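Local coordinates for protein D-alanyl-D-alanine carboxypeptidase (Streptococcus pneumoniae R6, PDB 1XP4) that probably removes the C-terminal D-alanine from peptidoglycan precursors as a serine-type D-Ala-D-Ala carboxypeptidase of the S11 family, at residues V187-I190 with T191-P194. Numbering follows the deposited sequence.
Sequences VLEI and TKKP
Thr191 folds back over Val187 and Leu188 at the end of a single short helical turn, and its backbone and side chain make the tight part of this local contact. Thr191 N donates to Val187 O at 3.2 Å in a nearly straight bond (N-H...O angle 160°). Val187 O is also reached by Ile190 N, 3.0 Å away, so two donors converge on one carbonyl and close the turn. Lys192 N probably continues the helical pattern to Leu188 O, although the position of that oxygen is less certain. The turn then tightens: Lys193 N bonds Ile190 O at 2.8 Å from above the carbonyl plane, a more bent approach (N-H...O angle 131°) that leads the chain out of the helix.

In Thr191, a chi1 of 61° sets OG1 between the backbone N and the carbonyl carbon and turns it toward Leu188, whose methyl CD2 lies 3.8 Å from OG1. The same torsion leaves CG2 beside the backbone N, 3.7 Å from Val187 O. The hydroxyl is hydrogen-bonded to Asp221 O, tying the buried Thr191 side chain to strand 220-228, whose Lys224, the predicted substrate-binding residue, lies about 6 Å from it, side chain to side chain.

The opposite character prevails around Glu189 and Lys192, both exposed: Glu189 OE2 and Lys192 NZ are 5.2 Å apart, too far for a salt bridge, so any attraction is probably weak. Lys193 instead runs extended beyond CG alongside the Glu189 carbonyl, its CE 3.4 Å from Glu189 O, and ends in a salt bridge to Glu98.

Val187 and Ile190 pack on Tyr52 of helix 44-57 and Leu101 of helix 93-103, Leu188 rests on Leu223 of strand 220-228, and the Pro194 carbonyl accepts a backbone hydrogen bond from Ser205 just before strand 195-198.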
ATOM      1  N   VAL A 187       7.397   5.884   3.453  1.00 13.91           N
ATOM      2  CA  VAL A 187       6.830   5.047   4.494  1.00 12.40           C
ATOM      3  C   VAL A 187       7.564   3.722   4.622  1.00 12.36           C
ATOM      4  O   VAL A 187       7.643   3.148   5.702  1.00 11.19           O
ATOM      5  CB  VAL A 187       5.329   4.791   4.236  1.00 13.21           C
ATOM      6  CG1 VAL A 187       5.134   3.834   3.060  1.00 11.54           C
ATOM      7  CG2 VAL A 187       4.683   4.271   5.498  1.00 13.93           C
ATOM      8  N   LEU A 188       8.114   3.243   3.515  1.00 13.80           N
ATOM      9  CA  LEU A 188       8.845   1.993   3.547  1.00 16.95           C
ATOM     10  C   LEU A 188      10.121   2.109   4.376  1.00 17.46           C
ATOM     11  O   LEU A 188      10.573   1.130   4.955  1.00 18.07           O
ATOM     12  CB  LEU A 188       9.174   1.528   2.126  1.00 18.51           C
ATOM     13  CG  LEU A 188       7.982   1.041   1.283  1.00 18.05           C
ATOM     14  CD1 LEU A 188       8.482   0.608  -0.091  1.00 15.53           C
ATOM     15  CD2 LEU A 188       7.270  -0.122   1.980  1.00 15.60           C
ATOM     16  N   GLU A 189      10.706   3.301   4.441  1.00 19.04           N
ATOM     17  CA  GLU A 189      11.919   3.481   5.238  1.00 18.27           C
ATOM     18  C   GLU A 189      11.613   3.304   6.723  1.00 16.04           C
ATOM     19  O   GLU A 189      12.514   3.233   7.544  1.00 16.03           O
ATOM     20  CB  GLU A 189      12.536   4.862   4.996  1.00 19.06           C
ATOM     21  CG  GLU A 189      13.123   5.036   3.606  1.00 24.80           C
ATOM     22  CD  GLU A 189      14.079   3.911   3.230  1.00 28.82           C
ATOM     23  OE1 GLU A 189      15.152   3.785   3.864  1.00 29.22           O
ATOM     24  OE2 GLU A 189      13.750   3.145   2.297  1.00 31.26           O
ATOM     25  N   ILE A 190      10.338   3.232   7.069  1.00 15.27           N
ATOM     26  CA  ILE A 190       9.978   3.043   8.461  1.00 15.89           C
ATOM     27  C   ILE A 190       9.596   1.577   8.681  1.00 18.18           C
ATOM     28  O   ILE A 190      10.276   0.872   9.418  1.00 22.01           O
ATOM     29  CB  ILE A 190       8.798   3.960   8.878  1.00 15.27           C
ATOM     30  CG1 ILE A 190       9.187   5.432   8.709  1.00  8.10           C
ATOM     31  CG2 ILE A 190       8.419   3.683  10.327  1.00 14.04           C
ATOM     32  CD1 ILE A 190       8.061   6.392   8.938  1.00  5.15           C
ATOM     33  N   THR A 191       8.529   1.123   8.019  1.00 18.15           N
ATOM     34  CA  THR A 191       8.040  -0.257   8.149  1.00 17.95           C
ATOM     35  C   THR A 191       9.180  -1.273   8.030  1.00 17.90           C
ATOM     36  O   THR A 191       9.173  -2.339   8.653  1.00 15.93           O
ATOM     37  CB  THR A 191       6.952  -0.568   7.073  1.00 18.56           C
ATOM     38  OG1 THR A 191       7.510  -0.427   5.759  1.00 19.16           O
ATOM     39  CG2 THR A 191       5.771   0.383   7.213  1.00 15.78           C
ATOM     40  N   LYS A 192      10.160  -0.905   7.219  1.00 18.05           N
ATOM     41  CA  LYS A 192      11.356  -1.688   6.950  1.00 19.02           C
ATOM     42  C   LYS A 192      12.128  -2.019   8.243  1.00 18.56           C
ATOM     43  O   LYS A 192      12.505  -3.162   8.474  1.00 20.66           O
ATOM     44  CB  LYS A 192      12.234  -0.860   6.002  1.00 19.92           C
ATOM     45  CG  LYS A 192      13.429  -1.524   5.366  1.00 19.52           C
ATOM     46  CD  LYS A 192      14.149  -0.479   4.508  1.00 22.62           C
ATOM     47  CE  LYS A 192      15.278  -1.068   3.656  1.00 25.15           C
ATOM     48  NZ  LYS A 192      14.794  -1.948   2.556  1.00 23.66           N
ATOM     49  N   LYS A 193      12.356  -1.016   9.084  1.00 15.19           N
ATOM     50  CA  LYS A 193      13.101  -1.204  10.324  1.00 15.88           C
ATOM     51  C   LYS A 193      12.601  -2.311  11.248  1.00 17.28           C
ATOM     52  O   LYS A 193      11.440  -2.323  11.648  1.00 19.89           O
ATOM     53  CB  LYS A 193      13.119   0.097  11.117  1.00 15.14           C
ATOM     54  CG  LYS A 193      13.711   1.265  10.390  1.00 14.37           C
ATOM     55  CD  LYS A 193      13.620   2.508  11.246  1.00 18.53           C
ATOM     56  CE  LYS A 193      14.181   3.714  10.517  1.00 19.48           C
ATOM     57  NZ  LYS A 193      13.993   4.937  11.330  1.00 24.11           N
ATOM     58  N   PRO A 194      13.479  -3.256  11.610  1.00 17.62           N
ATOM     59  CA  PRO A 194      13.085  -4.350  12.504  1.00 16.76           C
ATOM     60  C   PRO A 194      13.051  -3.882  13.961  1.00 16.45           C
ATOM     61  O   PRO A 194      12.529  -4.564  14.842  1.00 16.62           O
ATOM     62  CB  PRO A 194      14.148  -5.406  12.238  1.00 16.60           C
ATOM     63  CG  PRO A 194      15.345  -4.587  11.881  1.00 16.17           C
ATOM     64  CD  PRO A 194      14.781  -3.534  10.981  1.00 15.43           C
TER